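Local coordinates for glycosylation Associate Protein 1 (Streptococcus agalactiae serotype V, PDB 6OYC) that probably works in the accessory Sec system as part of a Gap1-Gap2-Gap3 complex that assists the glycosylation and secretion of serine-rich adhesins, at residues N18-W22 and Y23-T27; L96-P99 and E100-F104; Y216-Y219 and L220-V224. All blocks are in the same frame, centred on the assembly; numbering follows the deposited sequence.

The three contacts are local and lie far apart in one chain, whose two parallel-sheet domains are consistent with a GT-B-like fold, extended by an antiparallel sheet. The centre of contact 1 (18-27) lies about 9 Å from the centre of the chain, in the loop between strand 2-5 and helix 33-43, with a sulfate at one end. Contact 2 leads into strand 103-106 at one edge of the antiparallel sheet, about 28 Å from contact 1 between centres. Contact 3, the C-terminal end of helix 208-223, lies against the first parallel sheet, about 32 Å from contact 1 and 46 Å from contact 2 between centres. None touches another.

Contact 1. Residues N18-W22 and Y23-T27; sequences NNYLW and YFKPT. With SO4 (sulfate ion), chain K.
Lys-25 lays its aliphatic stem flat over the ring of Tyr-20, the two side chains running side by side in the same direction. Lys-25 CG stands 3.5 Å from the centroid of the Tyr-20 ring, almost on its normal, a CH-pi contact that a long methylene chain is well suited to make. With CG anti to the backbone N (chi1 178°) the chain runs out extended and bends only at chi4, where Lys-25 NZ hydrogen-bonds Pro-26 O (2.6 Å); Val-29 O is a second acceptor. Pro-26 adds its ring carbon CD, 3.6 Å from Tyr-20 CB. Further on, Trp-22 and Tyr-23 cross at about a right angle in an edge-to-face pair, the Tyr-23 edge directed at the indole face with planes at 88°. Tyr-23 CB covers the six-membered ring of that indole, while Leu-21 CB lies over a face of the Tyr-23 ring, 4.2 Å from its centroid. The backbone makes a type I beta turn from Leu-21 to Phe-24, closed by Phe-24 N to Leu-21 O at 2.9 Å. Two waters bridge the arms, one from Leu-21 N to Phe-24 O, the other from Trp-22 O to Lys-25 N. Other parts of the chain take the polar ends: Glu-127 binds Tyr-20 OH, Phe-109 O Trp-22 NE1 and Gln-124 Tyr-23 OH, while Arg-358 hydrogen-bonds Phe-24 O and makes a cation-pi contact with its ring. Thr-27 N and OG1 both donate to sulfate O1. Ring packing and the turn bond are consistent with a defined loop, and each polar group named here has a partner.

Contact 2. Residues L96-P99 and E100-F104; sequences LNWP and EGVDF
Pro-99 and Val-102 meet across a tight reversal of the chain, with methyl CG1 of Val-102 3.9 Å from Pro-99 CD. The same methyl lies close to Pro-99 O, at 3.2 Å. In Val-102, CG1 lies opposite the carbonyl carbon (chi1 -63°) and leans mainly on the proline, whereas CG2, set between N and the carbonyl carbon, packs mainly against Trp-98 CB at 3.6 Å. A beta-branched residue suits this place because its two methyls spread over both neighbours. Proline fits as the first residue of the turn by offering a compact apolar ring together with the acceptor O.

The reversal is a type II beta turn from Pro-99 to Val-102, leading into strand 103-106 at the edge of the antiparallel sheet. Its closing bond, Val-102 N to Pro-99 O, is weak at 3.4 Å. Glu-100 and Gly-101 carry the type II angles, the latter with a positive phi of 80°, a conformation that glycine adopts readily.

Trp-98 is the third main participant. Beyond Val-102 its indole receives Phe-104 in an edge-to-face arrangement: the phenyl edge is directed at the five-membered ring, the centroids 5.6 Å apart and the planes at 71°. Phe-104 CE1 comes to 4.1 Å from Trp-98 NE1, whose N-H is given to the backbone O of Phe-93. The Phe-93 ring in turn meets Phe-104 edge-to-face. Val-113 of strand 111-115 touches Trp-98, Val-102 and Phe-104, while Ile-134 and Tyr-136 of strand 131-138 also pack against Trp-98.

Contact 3. Residues Y216-Y219 and L220-V224; sequences YLTY and LHKEV
The ring of Tyr-219 carries Glu-223 over one face: CB of the glutamate sits 3.6 Å from the ring centroid, 15° off the normal, a CH-pi contact. Val-224 CG2 approaches the same ring obliquely, 3.9 Å from Tyr-219 CE2, and the Tyr-74 ring meets it with planes at about 30°. This is the i to i+4 and i+5 neighbourhood at the C-terminal end of helix 208-223. A chi1 of 177° swings the Tyr-219 ring toward these later residues. Its OH is hydrogen-bonded to His-3 and Arg-49, tying the helix to strands 2-5 and 48-52 of the first parallel sheet. Glutamate suits its place because its CB and CG methylenes lie on the ring while the carboxylate leads away, OE1 making a long, weak ion pair with Arg-49.

Tyr-216 and Leu-220, one turn apart, lie on the buried side and both touch Ile-230 of strand 229-233. Leu-220 and the ring carbons of Tyr-216 suit this apolar interface; the cost is a buried Tyr-216 OH without a partner in the model. Among the i to i+4 backbone bonds, the last runs from Glu-223 N to Tyr-219 O at 2.7 Å.

Contact 1. Residues N18-W22 and Y23-T27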
loop_
_atom_site.group_PDB
_atom_site.type_symbol
_atom_site.label_atom_id
_atom_site.label_comp_id
_atom_site.label_asym_id
_atom_site.label_seq_id
_atom_site.Cartn_x
_atom_site.Cartn_y
_atom_site.Cartn_z
ATOM N N ASN A 18 -5.906 -5.340 -7.298
ATOM C CA ASN A 18 -5.565 -5.244 -5.879
ATOM C C ASN A 18 -6.409 -4.218 -5.135
ATOM O O ASN A 18 -6.204 -4.023 -3.936
ATOM C CB ASN A 18 -4.072 -4.905 -5.691
ATOM C CG ASN A 18 -3.732 -3.461 -6.070
ATOM O OD1 ASN A 18 -4.478 -2.800 -6.791
ATOM N ND2 ASN A 18 -2.595 -2.966 -5.573
ATOM N N ASN A 19 -7.341 -3.546 -5.807
ATOM C CA ASN A 19 -8.071 -2.478 -5.145
ATOM C C ASN A 19 -8.884 -3.034 -3.978
ATOM O O ASN A 19 -9.203 -4.226 -3.915
ATOM C CB ASN A 19 -8.973 -1.736 -6.139
ATOM C CG ASN A 19 -9.295 -0.307 -5.679
ATOM O OD1 ASN A 19 -8.685 0.196 -4.740
ATOM N ND2 ASN A 19 -10.249 0.346 -6.341
ATOM N N TYR A 20 -9.168 -2.157 -3.023
ATOM C CA TYR A 20 -9.861 -2.495 -1.787
ATOM C C TYR A 20 -11.038 -1.544 -1.606
ATOM O O TYR A 20 -11.068 -0.452 -2.174
ATOM C CB TYR A 20 -8.902 -2.384 -0.599
ATOM C CG TYR A 20 -8.064 -1.122 -0.691
ATOM C CD1 TYR A 20 -8.602 0.129 -0.356
ATOM C CD2 TYR A 20 -6.740 -1.169 -1.139
ATOM C CE1 TYR A 20 -7.841 1.291 -0.463
ATOM C CE2 TYR A 20 -5.970 -0.012 -1.239
ATOM C CZ TYR A 20 -6.522 1.211 -0.907
ATOM O OH TYR A 20 -5.744 2.347 -1.020
ATOM N N LEU A 21 -12.013 -1.951 -0.810
ATOM C CA LEU A 21 -13.083 -1.019 -0.462
ATOM C C LEU A 21 -12.517 0.170 0.309
ATOM O O LEU A 21 -11.623 0.019 1.151
ATOM C CB LEU A 21 -14.150 -1.728 0.370
ATOM C CG LEU A 21 -14.633 -3.041 -0.252
ATOM C CD1 LEU A 21 -15.673 -3.723 0.660
ATOM C CD2 LEU A 21 -15.194 -2.772 -1.634
ATOM N N TRP A 22 -13.057 1.363 0.030
ATOM C CA TRP A 22 -12.475 2.577 0.588
ATOM C C TRP A 22 -12.461 2.565 2.108
ATOM O O TRP A 22 -11.601 3.210 2.726
ATOM C CB TRP A 22 -13.218 3.810 0.075
ATOM C CG TRP A 22 -14.577 4.105 0.699
ATOM C CD1 TRP A 22 -15.804 3.871 0.134
ATOM C CD2 TRP A 22 -14.838 4.740 1.968
ATOM N NE1 TRP A 22 -16.803 4.301 0.974
ATOM C CE2 TRP A 22 -16.240 4.840 2.102
ATOM C CE3 TRP A 22 -14.023 5.233 2.995
ATOM C CZ2 TRP A 22 -16.850 5.416 3.225
ATOM C CZ3 TRP A 22 -14.623 5.806 4.111
ATOM C CH2 TRP A 22 -16.027 5.888 4.219
ATOM N N TYR A 23 -13.386 1.843 2.726
ATOM C CA TYR A 23 -13.509 1.808 4.174
ATOM C C TYR A 23 -12.907 0.549 4.777
ATOM O O TYR A 23 -13.156 0.262 5.950
ATOM C CB TYR A 23 -14.984 1.909 4.567
ATOM C CG TYR A 23 -15.873 0.881 3.870
ATOM C CD1 TYR A 23 -16.028 -0.403 4.382
ATOM C CD2 TYR A 23 -16.548 1.199 2.695
ATOM C CE1 TYR A 23 -16.847 -1.349 3.748
ATOM C CE2 TYR A 23 -17.375 0.271 2.052
ATOM C CZ TYR A 23 -17.527 -0.997 2.585
ATOM O OH TYR A 23 -18.338 -1.916 1.947
ATOM N N PHE A 24 -12.158 -0.230 3.999
ATOM C CA PHE A 24 -11.721 -1.542 4.465
ATOM C C PHE A 24 -10.354 -1.890 3.876
ATOM O O PHE A 24 -10.127 -3.013 3.410
ATOM C CB PHE A 24 -12.756 -2.619 4.116
ATOM C CG PHE A 24 -12.858 -3.720 5.126
ATOM C CD1 PHE A 24 -12.965 -3.431 6.480
ATOM C CD2 PHE A 24 -12.824 -5.043 4.729
ATOM C CE1 PHE A 24 -13.058 -4.443 7.424
ATOM C CE2 PHE A 24 -12.913 -6.066 5.671
ATOM C CZ PHE A 24 -13.028 -5.759 7.022
ATOM N N LYS A 25 -9.440 -0.934 3.869
ATOM C CA LYS A 25 -8.133 -1.170 3.257
ATOM C C LYS A 25 -7.299 -2.127 4.113
ATOM O O LYS A 25 -7.203 -1.936 5.324
ATOM C CB LYS A 25 -7.400 0.152 3.073
ATOM C CG LYS A 25 -5.997 0.038 2.474
ATOM C CD LYS A 25 -5.249 1.357 2.692
ATOM C CE LYS A 25 -3.735 1.193 2.662
ATOM N NZ LYS A 25 -3.245 0.212 3.664
ATOM N N PRO A 26 -6.703 -3.170 3.529
ATOM C CA PRO A 26 -5.715 -3.966 4.270
ATOM C C PRO A 26 -4.476 -3.135 4.570
ATOM O O PRO A 26 -4.076 -2.269 3.783
ATOM C CB PRO A 26 -5.380 -5.123 3.314
ATOM C CG PRO A 26 -6.373 -5.058 2.202
ATOM C CD PRO A 26 -6.855 -3.634 2.137
ATOM N N THR A 27 -3.852 -3.414 5.725
ATOM C CA THR A 27 -2.669 -2.649 6.127
ATOM C C THR A 27 -1.437 -2.952 5.270
ATOM O O THR A 27 -0.501 -2.147 5.257
ATOM C CB THR A 27 -2.339 -2.903 7.598
ATOM O OG1 THR A 27 -2.550 -4.286 7.892
ATOM C CG2 THR A 27 -3.223 -2.053 8.502
HETATM S S SO4 K . -5.516 -7.040 7.752
HETATM O O1 SO4 K . -4.890 -5.740 7.528
HETATM O O2 SO4 K . -5.125 -7.979 6.691
HETATM O O3 SO4 K . -6.963 -6.849 7.808
HETATM O O4 SO4 K . -5.071 -7.581 9.041
HETATM O O HOH W 1 -11.262 -4.217 1.053
HETATM O O HOH W 2 -9.776 2.014 4.600
#

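Contact 2. Residues L96-P99 and E100-F104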
loop_
_atom_site.group_PDB
_atom_site.type_symbol
_atom_site.label_atom_id
_atom_site.label_comp_id
_atom_site.label_asym_id
_atom_site.label_seq_id
_atom_site.Cartn_x
_atom_site.Cartn_y
_atom_site.Cartn_z
ATOM N N LEU A 96 -27.090 5.848 -14.830
ATOM C CA LEU A 96 -27.058 4.585 -15.550
ATOM C C LEU A 96 -28.481 4.118 -15.875
ATOM O O LEU A 96 -29.484 4.634 -15.347
ATOM C CB LEU A 96 -26.337 3.519 -14.736
ATOM C CG LEU A 96 -24.904 3.922 -14.390
ATOM C CD1 LEU A 96 -24.217 2.888 -13.529
ATOM C CD2 LEU A 96 -24.136 4.154 -15.675
ATOM N N ASN A 97 -28.560 3.110 -16.748
ATOM C CA ASN A 97 -29.851 2.598 -17.206
ATOM C C ASN A 97 -30.416 1.604 -16.189
ATOM O O ASN A 97 -30.565 0.412 -16.448
ATOM C CB ASN A 97 -29.722 1.980 -18.592
ATOM C CG ASN A 97 -29.598 3.021 -19.677
ATOM O OD1 ASN A 97 -30.215 4.069 -19.613
ATOM N ND2 ASN A 97 -28.779 2.749 -20.666
ATOM N N TRP A 98 -30.726 2.132 -14.993
ATOM C CA TRP A 98 -31.380 1.340 -13.962
ATOM C C TRP A 98 -32.769 0.916 -14.435
ATOM O O TRP A 98 -33.356 1.571 -15.296
ATOM C CB TRP A 98 -31.484 2.154 -12.669
ATOM C CG TRP A 98 -30.135 2.542 -12.112
ATOM C CD1 TRP A 98 -29.593 3.800 -12.052
ATOM C CD2 TRP A 98 -29.151 1.654 -11.565
ATOM N NE1 TRP A 98 -28.338 3.747 -11.497
ATOM C CE2 TRP A 98 -28.044 2.442 -11.187
ATOM C CE3 TRP A 98 -29.104 0.269 -11.352
ATOM C CZ2 TRP A 98 -26.898 1.890 -10.602
ATOM C CZ3 TRP A 98 -27.965 -0.281 -10.781
ATOM C CH2 TRP A 98 -26.880 0.533 -10.401
ATOM N N PRO A 99 -33.316 -0.176 -13.900
ATOM C CA PRO A 99 -34.752 -0.438 -14.099
ATOM C C PRO A 99 -35.561 0.777 -13.661
ATOM O O PRO A 99 -35.210 1.457 -12.694
ATOM C CB PRO A 99 -35.032 -1.649 -13.202
ATOM C CG PRO A 99 -33.671 -2.269 -12.926
ATOM C CD PRO A 99 -32.685 -1.147 -12.985
ATOM N N GLU A 100 -36.637 1.068 -14.392
ATOM C CA GLU A 100 -37.468 2.219 -14.055
ATOM C C GLU A 100 -37.935 2.160 -12.605
ATOM O O GLU A 100 -38.275 1.095 -12.087
ATOM C CB GLU A 100 -38.689 2.301 -14.976
ATOM C CG GLU A 100 -39.275 3.726 -15.129
ATOM C CD GLU A 100 -38.862 4.411 -16.445
ATOM O OE1 GLU A 100 -39.341 5.540 -16.705
ATOM O OE2 GLU A 100 -38.062 3.827 -17.219
ATOM N N GLY A 101 -37.935 3.314 -11.951
ATOM C CA GLY A 101 -38.484 3.419 -10.616
ATOM C C GLY A 101 -37.604 2.953 -9.473
ATOM O O GLY A 101 -38.106 2.828 -8.349
ATOM N N VAL A 102 -36.308 2.695 -9.701
ATOM C CA VAL A 102 -35.448 2.348 -8.554
ATOM C C VAL A 102 -35.366 3.549 -7.601
ATOM O O VAL A 102 -35.554 4.704 -7.993
ATOM C CB VAL A 102 -34.040 1.909 -8.993
ATOM C CG1 VAL A 102 -34.105 0.635 -9.842
ATOM C CG2 VAL A 102 -33.319 3.034 -9.740
ATOM N N ASP A 103 -35.090 3.262 -6.326
ATOM C CA ASP A 103 -34.802 4.289 -5.328
ATOM C C ASP A 103 -33.400 4.072 -4.755
ATOM O O ASP A 103 -32.871 2.957 -4.761
ATOM C CB ASP A 103 -35.856 4.280 -4.201
ATOM C CG ASP A 103 -35.965 2.932 -3.516
ATOM O OD1 ASP A 103 -35.082 2.621 -2.681
ATOM O OD2 ASP A 103 -36.928 2.181 -3.792
ATOM N N PHE A 104 -32.793 5.136 -4.254
ATOM C CA PHE A 104 -31.426 5.073 -3.759
ATOM C C PHE A 104 -31.412 5.248 -2.245
ATOM O O PHE A 104 -31.945 6.231 -1.729
ATOM C CB PHE A 104 -30.557 6.151 -4.415
ATOM C CG PHE A 104 -30.547 6.104 -5.919
ATOM C CD1 PHE A 104 -30.186 4.948 -6.594
ATOM C CD2 PHE A 104 -30.885 7.226 -6.660
ATOM C CE1 PHE A 104 -30.161 4.920 -8.000
ATOM C CE2 PHE A 104 -30.866 7.202 -8.053
ATOM C CZ PHE A 104 -30.503 6.052 -8.721
#

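Contact 3. Residues Y216-Y219 and L220-V224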
loop_
_atom_site.group_PDB
_atom_site.type_symbol
_atom_site.label_atom_id
_atom_site.label_comp_id
_atom_site.label_asym_id
_atom_site.label_seq_id
_atom_site.Cartn_x
_atom_site.Cartn_y
_atom_site.Cartn_z
ATOM N N TYR A 216 4.225 -10.506 -21.634
ATOM C CA TYR A 216 5.485 -9.997 -21.091
ATOM C C TYR A 216 6.656 -10.282 -22.032
ATOM O O TYR A 216 7.501 -9.409 -22.281
ATOM C CB TYR A 216 5.787 -10.583 -19.715
ATOM C CG TYR A 216 7.159 -10.148 -19.271
ATOM C CD1 TYR A 216 7.408 -8.817 -18.958
ATOM C CD2 TYR A 216 8.221 -11.043 -19.217
ATOM C CE1 TYR A 216 8.661 -8.387 -18.566
ATOM C CE2 TYR A 216 9.487 -10.627 -18.824
ATOM C CZ TYR A 216 9.703 -9.291 -18.505
ATOM O OH TYR A 216 10.951 -8.839 -18.116
ATOM N N LEU A 217 6.746 -11.512 -22.545
ATOM C CA LEU A 217 7.883 -11.812 -23.404
ATOM C C LEU A 217 7.854 -10.954 -24.664
ATOM O O LEU A 217 8.906 -10.513 -25.137
ATOM C CB LEU A 217 7.923 -13.304 -23.725
ATOM C CG LEU A 217 8.076 -14.136 -22.446
ATOM C CD1 LEU A 217 8.079 -15.625 -22.749
ATOM C CD2 LEU A 217 9.308 -13.741 -21.626
ATOM N N THR A 218 6.664 -10.640 -25.177
ATOM C CA THR A 218 6.588 -9.681 -26.272
ATOM C C THR A 218 7.117 -8.315 -25.850
ATOM O O THR A 218 7.869 -7.679 -26.604
ATOM C CB THR A 218 5.152 -9.559 -26.776
ATOM O OG1 THR A 218 4.731 -10.805 -27.344
ATOM C CG2 THR A 218 5.058 -8.460 -27.821
ATOM N N TYR A 219 6.740 -7.840 -24.653
ATOM C CA TYR A 219 7.256 -6.554 -24.182
ATOM C C TYR A 219 8.774 -6.596 -24.104
ATOM O O TYR A 219 9.464 -5.656 -24.514
ATOM C CB TYR A 219 6.668 -6.197 -22.805
ATOM C CG TYR A 219 7.232 -4.892 -22.238
ATOM C CD1 TYR A 219 6.625 -3.669 -22.520
ATOM C CD2 TYR A 219 8.380 -4.879 -21.444
ATOM C CE1 TYR A 219 7.142 -2.469 -22.023
ATOM C CE2 TYR A 219 8.912 -3.674 -20.948
ATOM C CZ TYR A 219 8.283 -2.481 -21.241
ATOM O OH TYR A 219 8.782 -1.289 -20.757
ATOM N N LEU A 220 9.301 -7.678 -23.538
ATOM C CA LEU A 220 10.737 -7.852 -23.394
ATOM C C LEU A 220 11.420 -7.766 -24.743
ATOM O O LEU A 220 12.391 -7.019 -24.915
ATOM C CB LEU A 220 11.017 -9.199 -22.743
ATOM C CG LEU A 220 12.470 -9.570 -22.524
ATOM C CD1 LEU A 220 13.139 -8.555 -21.615
ATOM C CD2 LEU A 220 12.520 -10.954 -21.916
ATOM N N HIS A 221 10.884 -8.504 -25.722
ATOM C CA HIS A 221 11.429 -8.500 -27.073
ATOM C C HIS A 221 11.390 -7.107 -27.694
ATOM O O HIS A 221 12.394 -6.630 -28.232
ATOM C CB HIS A 221 10.662 -9.497 -27.941
ATOM C CG HIS A 221 11.183 -9.594 -29.343
ATOM N ND1 HIS A 221 12.476 -9.986 -29.630
ATOM C CD2 HIS A 221 10.591 -9.344 -30.535
ATOM C CE1 HIS A 221 12.652 -9.979 -30.939
ATOM N NE2 HIS A 221 11.525 -9.595 -31.511
ATOM N N LYS A 222 10.246 -6.425 -27.616
ATOM C CA LYS A 222 10.107 -5.179 -28.367
ATOM C C LYS A 222 10.640 -3.961 -27.630
ATOM O O LYS A 222 11.076 -3.007 -28.277
ATOM C CB LYS A 222 8.643 -4.917 -28.720
ATOM C CG LYS A 222 7.996 -5.936 -29.631
ATOM C CD LYS A 222 6.613 -5.439 -30.060
ATOM C CE LYS A 222 6.688 -4.497 -31.257
ATOM N NZ LYS A 222 5.339 -3.995 -31.669
ATOM N N GLU A 223 10.584 -3.937 -26.296
ATOM C CA GLU A 223 10.703 -2.670 -25.581
ATOM C C GLU A 223 11.944 -2.541 -24.715
ATOM O O GLU A 223 12.269 -1.422 -24.297
ATOM C CB GLU A 223 9.464 -2.442 -24.706
ATOM C CG GLU A 223 8.178 -2.436 -25.514
ATOM C CD GLU A 223 8.087 -1.212 -26.404
ATOM O OE1 GLU A 223 8.705 -0.181 -26.044
ATOM O OE2 GLU A 223 7.403 -1.271 -27.449
ATOM N N VAL A 224 12.632 -3.633 -24.423
ATOM C CA VAL A 224 13.813 -3.601 -23.573
ATOM C C VAL A 224 15.030 -3.610 -24.482
ATOM O O VAL A 224 15.191 -4.512 -25.310
ATOM C CB VAL A 224 13.826 -4.787 -22.596
ATOM C CG1 VAL A 224 15.034 -4.725 -21.691
ATOM C CG2 VAL A 224 12.544 -4.787 -21.769
#